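Local coordinates for surface presentation of antigens protein SpaS (Salmonella typhimurium, PDB 3C01) that forms part of the secretory pathway that presents the surface determinants Salmonella needs to enter mammalian cells, this chain being the C-terminal part of the membrane protein, at residues His3-Ile8 against Leu30-Tyr35; Ile8-Lys11 against Ile17-Ile20; Arg51-Thr56 against Leu65-Glu70. All coordinates share one frame; numbering follows the deposited sequence.

Contact 1: His3-Ile8 against Leu30-Tyr35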
ATOM      1  N   HIS B   3      -9.105  -6.229 -10.602  1.00 19.25           N
ATOM      2  CA  HIS B   3      -8.485  -6.039  -9.266  1.00 18.57           C
ATOM      3  C   HIS B   3      -7.299  -5.108  -9.287  1.00 17.56           C
ATOM      4  O   HIS B   3      -6.534  -5.100 -10.252  1.00 17.16           O
ATOM      5  CB  HIS B   3      -7.978  -7.340  -8.690  1.00 18.20           C
ATOM      6  CG  HIS B   3      -9.025  -8.379  -8.595  1.00 17.93           C
ATOM      7  ND1 HIS B   3      -9.182  -9.352  -9.557  1.00 18.53           N
ATOM      8  CD2 HIS B   3      -9.973  -8.609  -7.652  1.00 18.19           C
ATOM      9  CE1 HIS B   3     -10.203 -10.127  -9.221  1.00 18.95           C
ATOM     10  NE2 HIS B   3     -10.701  -9.696  -8.073  1.00 16.84           N
ATOM     11  N   ILE B   4      -7.132  -4.368  -8.194  1.00 16.46           N
ATOM     12  CA  ILE B   4      -6.038  -3.416  -8.069  1.00 16.93           C
ATOM     13  C   ILE B   4      -5.361  -3.569  -6.734  1.00 16.48           C
ATOM     14  O   ILE B   4      -6.010  -3.702  -5.730  1.00 15.49           O
ATOM     15  CB  ILE B   4      -6.514  -1.940  -8.124  1.00 17.04           C
ATOM     16  CG1 ILE B   4      -7.231  -1.607  -9.434  1.00 16.36           C
ATOM     17  CG2 ILE B   4      -5.333  -0.977  -7.852  1.00 15.20           C
ATOM     18  CD1 ILE B   4      -7.871  -0.190  -9.369  1.00 16.06           C
ATOM     19  N   THR B   5      -4.047  -3.414  -6.717  1.00 17.56           N
ATOM     20  CA  THR B   5      -3.298  -3.479  -5.451  1.00 17.24           C
ATOM     21  C   THR B   5      -2.230  -2.406  -5.487  1.00 17.19           C
ATOM     22  O   THR B   5      -1.389  -2.455  -6.357  1.00 18.49           O
ATOM     23  CB  THR B   5      -2.751  -4.878  -5.383  1.00 18.31           C
ATOM     24  OG1 THR B   5      -3.399  -5.618  -4.309  1.00 18.92           O
ATOM     25  CG2 THR B   5      -1.287  -4.899  -5.407  1.00 14.63           C
ATOM     26  N   ILE B   6      -2.325  -1.382  -4.635  1.00 16.66           N
ATOM     27  CA  ILE B   6      -1.343  -0.284  -4.572  1.00 16.68           C
ATOM     28  C   ILE B   6      -0.630  -0.306  -3.221  1.00 17.09           C
ATOM     29  O   ILE B   6      -1.281  -0.372  -2.201  1.00 17.88           O
ATOM     30  CB  ILE B   6      -2.022   1.090  -4.688  1.00 16.70           C
ATOM     31  CG1 ILE B   6      -2.838   1.213  -6.002  1.00 17.07           C
ATOM     32  CG2 ILE B   6      -1.003   2.219  -4.640  1.00 16.40           C
ATOM     33  CD1 ILE B   6      -2.018   1.257  -7.278  1.00 11.36           C
ATOM     34  N   GLY B   7       0.701  -0.280  -3.205  1.00 17.32           N
ATOM     35  CA  GLY B   7       1.453  -0.386  -1.965  1.00 16.84           C
ATOM     36  C   GLY B   7       1.955   0.990  -1.587  1.00 17.14           C
ATOM     37  O   GLY B   7       2.334   1.756  -2.474  1.00 16.47           O
ATOM     38  N   ILE B   8       1.927   1.306  -0.283  1.00 16.67           N
ATOM     39  CA  ILE B   8       2.417   2.567   0.237  1.00 16.70           C
ATOM     40  C   ILE B   8       3.624   2.336   1.120  1.00 16.75           C
ATOM     41  O   ILE B   8       3.542   1.594   2.109  1.00 15.92           O
ATOM     42  CB  ILE B   8       1.346   3.287   1.097  1.00 17.11           C
ATOM     43  CG1 ILE B   8       0.047   3.548   0.291  1.00 16.15           C
ATOM     44  CG2 ILE B   8       1.939   4.584   1.745  1.00 16.40           C
ATOM     45  CD1 ILE B   8       0.207   4.456  -0.927  1.00 14.01           C
ATOM     46  N   LEU B  30      -4.021 -10.088  -7.146  1.00 12.62           N
ATOM     47  CA  LEU B  30      -4.404 -11.173  -6.230  1.00 12.35           C
ATOM     48  C   LEU B  30      -3.172 -11.758  -5.523  1.00 12.07           C
ATOM     49  O   LEU B  30      -3.225 -12.024  -4.324  1.00 12.84           O
ATOM     50  CB  LEU B  30      -5.190 -12.261  -6.946  1.00 12.29           C
ATOM     51  CG  LEU B  30      -6.591 -11.872  -7.456  1.00 14.01           C
ATOM     52  CD1 LEU B  30      -7.178 -13.020  -8.319  1.00  9.91           C
ATOM     53  CD2 LEU B  30      -7.594 -11.450  -6.328  1.00 12.87           C
ATOM     54  N   ALA B  31      -2.057 -11.886  -6.231  1.00 11.09           N
ATOM     55  CA  ALA B  31      -0.870 -12.494  -5.640  1.00 11.26           C
ATOM     56  C   ALA B  31      -0.223 -11.559  -4.616  1.00 11.77           C
ATOM     57  O   ALA B  31       0.286 -12.004  -3.591  1.00 13.42           O
ATOM     58  CB  ALA B  31       0.123 -12.940  -6.718  1.00  8.33           C
ATOM     59  N   VAL B  32      -0.285 -10.260  -4.868  1.00 12.49           N
ATOM     60  CA  VAL B  32       0.222  -9.263  -3.927  1.00 12.43           C
ATOM     61  C   VAL B  32      -0.508  -9.328  -2.618  1.00 12.97           C
ATOM     62  O   VAL B  32       0.119  -9.338  -1.588  1.00 13.52           O
ATOM     63  CB  VAL B  32       0.133  -7.809  -4.509  1.00 12.64           C
ATOM     64  CG1 VAL B  32       0.369  -6.780  -3.435  1.00 10.34           C
ATOM     65  CG2 VAL B  32       1.164  -7.622  -5.637  1.00  9.81           C
ATOM     66  N   ARG B  33      -1.833  -9.381  -2.674  1.00 14.03           N
ATOM     67  CA  ARG B  33      -2.692  -9.569  -1.494  1.00 14.50           C
ATOM     68  C   ARG B  33      -2.326 -10.822  -0.742  1.00 14.59           C
ATOM     69  O   ARG B  33      -2.200 -10.803   0.475  1.00 15.88           O
ATOM     70  CB  ARG B  33      -4.131  -9.754  -1.939  1.00 15.69           C
ATOM     71  CG  ARG B  33      -5.121  -8.911  -1.246  1.00 20.14           C
ATOM     72  CD  ARG B  33      -6.086  -9.646  -0.306  1.00 24.93           C
ATOM     73  NE  ARG B  33      -7.434  -9.150  -0.566  1.00 26.05           N
ATOM     74  CZ  ARG B  33      -8.410  -9.000   0.326  1.00 28.19           C
ATOM     75  NH1 ARG B  33      -8.272  -9.294   1.604  1.00 30.15           N
ATOM     76  NH2 ARG B  33      -9.569  -8.541  -0.084  1.00 30.54           N
ATOM     77  N   ALA B  34      -2.206 -11.941  -1.454  1.00 13.81           N
ATOM     78  CA  ALA B  34      -1.914 -13.210  -0.768  1.00 13.33           C
ATOM     79  C   ALA B  34      -0.528 -13.051  -0.103  1.00 13.09           C
ATOM     80  O   ALA B  34      -0.340 -13.451   1.026  1.00 12.82           O
ATOM     81  CB  ALA B  34      -1.965 -14.403  -1.733  1.00 11.09           C
ATOM     82  N   TYR B  35       0.419 -12.397  -0.772  1.00 12.74           N
ATOM     83  CA  TYR B  35       1.756 -12.326  -0.212  1.00 13.36           C
ATOM     84  C   TYR B  35       1.844 -11.371   1.027  1.00 13.47           C
ATOM     85  O   TYR B  35       2.468 -11.694   2.001  1.00 12.48           O
ATOM     86  CB  TYR B  35       2.785 -11.983  -1.310  1.00 13.12           C
ATOM     87  CG  TYR B  35       4.184 -12.128  -0.795  1.00 13.02           C
ATOM     88  CD1 TYR B  35       4.817 -13.367  -0.787  1.00 13.08           C
ATOM     89  CD2 TYR B  35       4.876 -11.038  -0.300  1.00 12.49           C
ATOM     90  CE1 TYR B  35       6.102 -13.523  -0.291  1.00 12.76           C
ATOM     91  CE2 TYR B  35       6.161 -11.189   0.206  1.00 14.57           C
ATOM     92  CZ  TYR B  35       6.753 -12.443   0.225  1.00 13.08           C
ATOM     93  OH  TYR B  35       8.002 -12.592   0.733  1.00 12.33           O
TER

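Contact 2: Ile8-Lys11 against Ile17-Ile20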
ATOM      1  N   ILE B   8       1.927   1.306  -0.283  1.00 16.67           N
ATOM      2  CA  ILE B   8       2.417   2.567   0.237  1.00 16.70           C
ATOM      3  C   ILE B   8       3.624   2.336   1.120  1.00 16.75           C
ATOM      4  O   ILE B   8       3.542   1.594   2.109  1.00 15.92           O
ATOM      5  CB  ILE B   8       1.346   3.287   1.097  1.00 17.11           C
ATOM      6  CG1 ILE B   8       0.047   3.548   0.291  1.00 16.15           C
ATOM      7  CG2 ILE B   8       1.939   4.584   1.745  1.00 16.40           C
ATOM      8  CD1 ILE B   8       0.207   4.456  -0.927  1.00 14.01           C
ATOM      9  N   TYR B   9       4.736   2.974   0.758  1.00 17.03           N
ATOM     10  CA  TYR B   9       5.944   2.981   1.575  1.00 17.68           C
ATOM     11  C   TYR B   9       5.931   4.307   2.310  1.00 18.70           C
ATOM     12  O   TYR B   9       5.727   5.365   1.692  1.00 19.42           O
ATOM     13  CB  TYR B   9       7.174   2.852   0.677  1.00 17.09           C
ATOM     14  CG  TYR B   9       8.527   3.187   1.285  1.00 16.98           C
ATOM     15  CD1 TYR B   9       8.921   4.513   1.490  1.00 16.84           C
ATOM     16  CD2 TYR B   9       9.445   2.186   1.585  1.00 16.75           C
ATOM     17  CE1 TYR B   9      10.176   4.824   2.011  1.00 17.29           C
ATOM     18  CE2 TYR B   9      10.702   2.484   2.114  1.00 17.14           C
ATOM     19  CZ  TYR B   9      11.060   3.807   2.322  1.00 17.68           C
ATOM     20  OH  TYR B   9      12.283   4.124   2.844  1.00 15.81           O
ATOM     21  N   PHE B  10       6.143   4.260   3.621  1.00 19.36           N
ATOM     22  CA  PHE B  10       6.264   5.481   4.422  1.00 19.74           C
ATOM     23  C   PHE B  10       7.260   5.270   5.559  1.00 20.19           C
ATOM     24  O   PHE B  10       6.991   4.514   6.487  1.00 20.08           O
ATOM     25  CB  PHE B  10       4.895   5.843   4.980  1.00 19.97           C
ATOM     26  CG  PHE B  10       4.839   7.175   5.677  1.00 19.53           C
ATOM     27  CD1 PHE B  10       5.313   8.314   5.066  1.00 19.66           C
ATOM     28  CD2 PHE B  10       4.253   7.285   6.947  1.00 20.85           C
ATOM     29  CE1 PHE B  10       5.240   9.565   5.714  1.00 20.79           C
ATOM     30  CE2 PHE B  10       4.181   8.516   7.598  1.00 20.70           C
ATOM     31  CZ  PHE B  10       4.669   9.668   6.970  1.00 19.68           C
ATOM     32  N   LYS B  11       8.418   5.916   5.471  1.00 21.24           N
ATOM     33  CA  LYS B  11       9.388   5.927   6.574  1.00 21.88           C
ATOM     34  C   LYS B  11       9.872   7.344   6.749  1.00 22.31           C
ATOM     35  O   LYS B  11      10.811   7.753   6.074  1.00 22.45           O
ATOM     36  CB  LYS B  11      10.563   4.984   6.304  1.00 21.93           C
ATOM     37  CG  LYS B  11      10.120   3.605   5.845  1.00 22.68           C
ATOM     38  CD  LYS B  11      11.192   2.532   5.900  1.00 22.27           C
ATOM     39  CE  LYS B  11      10.541   1.153   5.896  1.00 24.76           C
ATOM     40  NZ  LYS B  11      11.262   0.142   5.060  1.00 27.20           N
ATOM     41  N   ILE B  17       7.689  12.227   2.605  1.00 23.72           N
ATOM     42  CA  ILE B  17       6.481  11.938   1.828  1.00 22.59           C
ATOM     43  C   ILE B  17       6.362  10.433   1.506  1.00 21.78           C
ATOM     44  O   ILE B  17       7.362   9.740   1.287  1.00 21.72           O
ATOM     45  CB  ILE B  17       6.493  12.760   0.532  1.00 22.99           C
ATOM     46  CG1 ILE B  17       6.641  14.261   0.858  1.00 22.65           C
ATOM     47  CG2 ILE B  17       5.248  12.483  -0.287  1.00 22.73           C
ATOM     48  CD1 ILE B  17       7.176  15.130  -0.304  1.00 21.29           C
ATOM     49  N   PRO B  18       5.148   9.888   1.532  1.00 20.67           N
ATOM     50  CA  PRO B  18       5.018   8.456   1.186  1.00 19.94           C
ATOM     51  C   PRO B  18       5.208   8.156  -0.288  1.00 18.87           C
ATOM     52  O   PRO B  18       5.176   9.047  -1.082  1.00 19.17           O
ATOM     53  CB  PRO B  18       3.619   8.094   1.620  1.00 19.48           C
ATOM     54  CG  PRO B  18       3.007   9.379   2.213  1.00 20.33           C
ATOM     55  CD  PRO B  18       3.888  10.502   1.974  1.00 20.92           C
ATOM     56  N   MET B  19       5.404   6.894  -0.628  1.00 17.83           N
ATOM     57  CA  MET B  19       5.692   6.495  -1.986  1.00 17.75           C
ATOM     58  C   MET B  19       4.865   5.269  -2.399  1.00 16.08           C
ATOM     59  O   MET B  19       4.491   4.452  -1.574  1.00 15.41           O
ATOM     60  CB  MET B  19       7.165   6.164  -2.081  1.00 17.55           C
ATOM     61  CG  MET B  19       7.604   5.534  -3.352  1.00 19.21           C
ATOM     62  SD  MET B  19       9.398   5.216  -3.348  1.00 23.44           S
ATOM     63  CE  MET B  19       9.402   3.440  -3.003  1.00 27.27           C
ATOM     64  N   ILE B  20       4.599   5.168  -3.693  1.00 14.81           N
ATOM     65  CA  ILE B  20       3.934   4.035  -4.261  1.00 14.13           C
ATOM     66  C   ILE B  20       4.969   2.929  -4.434  1.00 14.11           C
ATOM     67  O   ILE B  20       5.773   2.993  -5.378  1.00 14.54           O
ATOM     68  CB  ILE B  20       3.362   4.334  -5.633  1.00 13.94           C
ATOM     69  CG1 ILE B  20       2.441   5.589  -5.632  1.00 13.02           C
ATOM     70  CG2 ILE B  20       2.631   3.142  -6.118  1.00 11.82           C
ATOM     71  CD1 ILE B  20       1.226   5.516  -4.729  1.00  8.34           C
TER
HETATM   72  O   HOH W   1       8.205   8.107   3.512  1.00 51.18           O

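Contact 3: Arg51-Thr56 against Leu65-Glu70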
ATOM      1  N   ARG B  51      -8.816   2.906  -6.550  1.00 20.73           N
ATOM      2  CA  ARG B  51      -9.147   3.275  -7.906  1.00 21.63           C
ATOM      3  C   ARG B  51      -8.491   4.587  -8.327  1.00 21.05           C
ATOM      4  O   ARG B  51      -8.020   4.730  -9.446  1.00 21.04           O
ATOM      5  CB  ARG B  51     -10.653   3.368  -8.050  1.00 22.65           C
ATOM      6  CG  ARG B  51     -11.162   2.752  -9.311  1.00 28.00           C
ATOM      7  CD  ARG B  51     -12.433   1.924  -9.117  1.00 35.53           C
ATOM      8  NE  ARG B  51     -12.250   0.508  -9.481  1.00 39.78           N
ATOM      9  CZ  ARG B  51     -11.893   0.049 -10.698  1.00 41.26           C
ATOM     10  NH1 ARG B  51     -11.618   0.884 -11.724  1.00 41.96           N
ATOM     11  NH2 ARG B  51     -11.787  -1.265 -10.892  1.00 39.72           N
ATOM     12  N   SER B  52      -8.435   5.546  -7.429  1.00 20.35           N
ATOM     13  CA  SER B  52      -7.944   6.812  -7.829  1.00 20.15           C
ATOM     14  C   SER B  52      -6.404   6.865  -7.796  1.00 20.01           C
ATOM     15  O   SER B  52      -5.810   7.501  -8.677  1.00 20.32           O
ATOM     16  CB  SER B  52      -8.644   7.949  -7.060  1.00 20.47           C
ATOM     17  OG  SER B  52      -8.364   7.917  -5.687  1.00 22.57           O
ATOM     18  N   LEU B  53      -5.752   6.224  -6.817  1.00 18.92           N
ATOM     19  CA  LEU B  53      -4.305   6.089  -6.875  1.00 18.39           C
ATOM     20  C   LEU B  53      -3.885   5.370  -8.142  1.00 18.41           C
ATOM     21  O   LEU B  53      -2.922   5.790  -8.805  1.00 18.89           O
ATOM     22  CB  LEU B  53      -3.764   5.329  -5.713  1.00 17.66           C
ATOM     23  CG  LEU B  53      -3.845   6.017  -4.351  1.00 18.87           C
ATOM     24  CD1 LEU B  53      -3.546   4.986  -3.213  1.00 13.56           C
ATOM     25  CD2 LEU B  53      -2.927   7.280  -4.272  1.00 14.33           C
ATOM     26  N   PHE B  54      -4.626   4.332  -8.521  1.00 18.59           N
ATOM     27  CA  PHE B  54      -4.347   3.615  -9.776  1.00 18.75           C
ATOM     28  C   PHE B  54      -4.379   4.567 -10.968  1.00 19.23           C
ATOM     29  O   PHE B  54      -3.527   4.514 -11.836  1.00 19.16           O
ATOM     30  CB  PHE B  54      -5.348   2.491 -10.021  1.00 18.48           C
ATOM     31  CG  PHE B  54      -5.082   1.741 -11.278  1.00 19.05           C
ATOM     32  CD1 PHE B  54      -3.958   0.932 -11.391  1.00 19.79           C
ATOM     33  CD2 PHE B  54      -5.910   1.879 -12.380  1.00 19.19           C
ATOM     34  CE1 PHE B  54      -3.677   0.264 -12.592  1.00 17.97           C
ATOM     35  CE2 PHE B  54      -5.629   1.204 -13.574  1.00 18.06           C
ATOM     36  CZ  PHE B  54      -4.507   0.394 -13.669  1.00 16.16           C
ATOM     37  N   LYS B  55      -5.344   5.471 -10.980  1.00 19.96           N
ATOM     38  CA  LYS B  55      -5.547   6.356 -12.112  1.00 19.91           C
ATOM     39  C   LYS B  55      -4.509   7.454 -12.132  1.00 19.07           C
ATOM     40  O   LYS B  55      -3.947   7.737 -13.148  1.00 18.30           O
ATOM     41  CB  LYS B  55      -6.958   6.942 -12.062  1.00 20.19           C
ATOM     42  CG  LYS B  55      -7.429   7.529 -13.366  1.00 21.99           C
ATOM     43  CD  LYS B  55      -8.182   8.877 -13.194  1.00 22.94           C
ATOM     44  CE  LYS B  55      -9.255   8.850 -12.085  1.00 26.27           C
ATOM     45  NZ  LYS B  55     -10.272   9.971 -12.303  1.00 27.28           N
ATOM     46  N   THR B  56      -4.205   8.023 -10.977  1.00 19.43           N
ATOM     47  CA  THR B  56      -3.340   9.216 -10.892  1.00 19.32           C
ATOM     48  C   THR B  56      -1.838   8.894 -10.822  1.00 19.35           C
ATOM     49  O   THR B  56      -1.053   9.600 -11.411  1.00 20.91           O
ATOM     50  CB  THR B  56      -3.738  10.094  -9.667  1.00 19.56           C
ATOM     51  OG1 THR B  56      -3.745   9.292  -8.457  1.00 19.93           O
ATOM     52  CG2 THR B  56      -5.136  10.683  -9.875  1.00 18.96           C
ATOM     53  N   LEU B  65       0.024  15.844  -4.235  1.00 25.78           N
ATOM     54  CA  LEU B  65      -0.741  16.686  -3.328  1.00 26.45           C
ATOM     55  C   LEU B  65      -2.255  16.434  -3.431  1.00 27.12           C
ATOM     56  O   LEU B  65      -2.993  16.616  -2.485  1.00 27.75           O
ATOM     57  CB  LEU B  65      -0.416  18.170  -3.571  1.00 26.58           C
ATOM     58  CG  LEU B  65       0.974  18.682  -3.123  1.00 27.16           C
ATOM     59  CD1 LEU B  65       2.088  17.621  -3.370  1.00 29.02           C
ATOM     60  CD2 LEU B  65       1.309  20.017  -3.827  1.00 25.97           C
ATOM     61  N   GLU B  66      -2.708  16.013  -4.592  1.00 27.83           N
ATOM     62  CA  GLU B  66      -4.093  15.604  -4.804  1.00 27.85           C
ATOM     63  C   GLU B  66      -4.543  14.580  -3.759  1.00 27.58           C
ATOM     64  O   GLU B  66      -5.583  14.733  -3.142  1.00 27.68           O
ATOM     65  CB  GLU B  66      -4.132  14.958  -6.179  1.00 28.59           C
ATOM     66  CG  GLU B  66      -5.462  14.660  -6.858  1.00 29.19           C
ATOM     67  CD  GLU B  66      -5.201  14.165  -8.325  1.00 30.82           C
ATOM     68  OE1 GLU B  66      -4.223  13.368  -8.524  1.00 34.12           O
ATOM     69  OE2 GLU B  66      -5.938  14.587  -9.265  1.00 31.27           O
ATOM     70  N   GLU B  67      -3.743  13.537  -3.557  1.00 26.99           N
ATOM     71  CA  GLU B  67      -4.149  12.419  -2.722  1.00 26.54           C
ATOM     72  C   GLU B  67      -3.433  12.300  -1.403  1.00 25.54           C
ATOM     73  O   GLU B  67      -3.747  11.402  -0.614  1.00 24.79           O
ATOM     74  CB  GLU B  67      -3.954  11.105  -3.477  1.00 27.35           C
ATOM     75  CG  GLU B  67      -5.257  10.336  -3.767  1.00 29.15           C
ATOM     76  CD  GLU B  67      -5.582  10.264  -5.230  1.00 32.34           C
ATOM     77  OE1 GLU B  67      -4.852  10.861  -6.061  1.00 35.68           O
ATOM     78  OE2 GLU B  67      -6.587   9.604  -5.556  1.00 35.96           O
ATOM     79  N   ILE B  68      -2.485  13.192  -1.159  1.00 25.01           N
ATOM     80  CA  ILE B  68      -1.629  13.090   0.010  1.00 25.28           C
ATOM     81  C   ILE B  68      -2.426  13.092   1.314  1.00 25.90           C
ATOM     82  O   ILE B  68      -2.132  12.291   2.209  1.00 26.36           O
ATOM     83  CB  ILE B  68      -0.524  14.222   0.034  1.00 24.96           C
ATOM     84  CG1 ILE B  68       0.491  13.992   1.160  1.00 24.55           C
ATOM     85  CG2 ILE B  68      -1.114  15.592   0.212  1.00 21.58           C
ATOM     86  CD1 ILE B  68       1.228  12.669   1.106  1.00 22.52           C
ATOM     87  N   ASP B  69      -3.418  13.978   1.436  1.00 26.00           N
ATOM     88  CA  ASP B  69      -4.136  14.097   2.707  1.00 26.52           C
ATOM     89  C   ASP B  69      -4.934  12.844   3.033  1.00 26.48           C
ATOM     90  O   ASP B  69      -5.003  12.419   4.197  1.00 26.41           O
ATOM     91  CB  ASP B  69      -5.049  15.335   2.737  1.00 26.85           C
ATOM     92  CG  ASP B  69      -4.261  16.649   2.615  1.00 29.93           C
ATOM     93  OD1 ASP B  69      -3.109  16.720   3.118  1.00 33.32           O
ATOM     94  OD2 ASP B  69      -4.788  17.620   2.009  1.00 32.74           O
ATOM     95  N   GLU B  70      -5.532  12.250   2.009  1.00 26.26           N
ATOM     96  CA  GLU B  70      -6.268  11.005   2.201  1.00 26.38           C
ATOM     97  C   GLU B  70      -5.329   9.861   2.606  1.00 26.06           C
ATOM     98  O   GLU B  70      -5.612   9.142   3.537  1.00 25.08           O
ATOM     99  CB  GLU B  70      -6.990  10.659   0.932  1.00 26.06           C
ATOM    100  CG  GLU B  70      -8.022   9.610   1.083  1.00 26.90           C
ATOM    101  CD  GLU B  70      -8.970   9.559  -0.113  1.00 27.81           C
ATOM    102  OE1 GLU B  70      -9.986   8.828  -0.008  1.00 29.24           O
ATOM    103  OE2 GLU B  70      -8.700  10.250  -1.149  1.00 30.00           O
TER

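Contact 1: His3-Ile8 against Leu30-Tyr35
Leu30 lays one methyl on the ring of His3: CD2 sits 3.9 Å from the ring centroid, only 6° off the normal, a CH-pi contact over the middle of one face. The extended leucine chain (CG beside the backbone N, chi1 -67°, then chi2 173°) carries the methyl out there, although its CA-CB bond does not aim at the strand. A long branched residue suits the edge of the interface, since its methyl can lie on the flat ring. Farther along, Thr5 and Val32 face each other across the strand-helix gap; short, branched side chains fit the 6.9 Å between Thr5 CA and Val32 CA, though the exact methyl placement is doubtful. Arg33 adds little here; its guanidinium group forms a salt bridge with Glu37 one turn on. The strand's alternation places His3 and Thr5 toward helix 26-39, while Ile4 and Ile6 point away, toward helix 47-56. Backbone hydrogen bonds of His3 with Asn26 and of Thr5 with Glu24 tie the strand to its hairpin partner and the start of the following helix. The result is a strand with helices on both faces, and His3 probably belongs to the Asn-Pro-Thr-His autocleavage motif of the FlhB/SpaS exporters, with this chain beginning at its proline.

Contact 2: Ile8-Lys11 against Ile17-Ile20
Tyr9 and Met19 form an antiparallel hydrogen-bonded pair, joined by two reciprocal backbone bonds. Tyr9 N gives one to Met19 O (2.8 Å), and Met19 N returns one to Tyr9 O (2.8 Å). Next to them Ile8 and Ile20 make a non-hydrogen-bonded pair. Beyond Phe10 the chains part, and a water spans the gap, accepting from Lys11 N at 2.9 Å and donating to Ile17 O at 2.9 Å. On the face bearing Ile8 and Ile20 the contacts are apolar: Ile8 CD1 reaches Ile20 CD1 at 4.1 Å, and Ile8 lies beside Pro18, pointing the same way, its CG2 3.9 Å from Pro18 CB. Phe10, its CG anti to the backbone N (chi1 -173°), also lies alongside Pro18, bringing CD1 to 3.8 Å from Pro18 CG. The compact, rigid proline offers apolar surface to both Ile8 and Phe10. On the other face the Met19 sulfur approaches the Tyr9 ring obliquely, SD 5.4 Å from its centroid, a Met-aromatic contact that suits a long, polarisable chain in a partly exposed place. This is the loop end of the hairpin of strands 4-9 and 19-25. Leu72 and Leu75 of helix 65-84 close over Pro18, and a strand of another protein chain pairs antiparallel with Ile8, carrying the sheet across the interface.

Contact 3: Arg51-Thr56 against Leu65-Glu70
Glu67 reaches across from its helix and spreads its carboxylate over one turn of the facing helix, so that each oxygen meets a different hydroxyl. Ser52 OG is within hydrogen-bonding distance of both Glu67 OE2 and Lys48 O, and its one proton can serve only one of them at a time. OE1 of Glu67 lies 3.1 Å from Thr56 OG1. The threonine hydroxyl also lies 2.7 Å from Ser52 O in its own helix, and its proton too could serve either acceptor. Both hydroxyls sit between the backbone N and the carbonyl carbon (chi1 65° for Ser52, 54° for Thr56), and being four positions apart, about one helical turn, they line up on the same side of the helix. Small hydroxyl residues suit this place because they offer polar partners to the buried Glu67. Nearer its backbone, the aliphatic part of Glu67 crosses Leu53, with CG 3.9 Å from Leu53 CD2, so one side chain offers both apolar and polar contact. Glu66 comes from the opposite direction to Thr56 and sets its carboxylate beside the threonine methyl. Outside the pair, His57 touches Glu67. The segment axes approach to 11.0 Å at 154°: an almost antiparallel helix pair joined by a loop, with Glu67 bridging the gap to two hydroxyls one turn apart.

Overall arrangement
Contacts 1 and 2 follow one another along strand 4-9 and share Ile8, with centres 16 Å apart: the first joins the strand to helix 26-39, the second to its hairpin partner, strand 19-25. Contact 3 comes later in the chain, 17 Å from contact 1 and 13 Å from contact 2 between centres, and ties helix 47-56 to helix 65-84. The three sites touch through apolar side chains: contact 1 meets contact 3 through the isoleucines of strand 4-9, and in contact 2 Pro18 meets Ile68. Thus the hairpin has helix 26-39 on one face and helices 47-56 and 65-84 on the other, making one compact domain whose sheet continues into another protein chain.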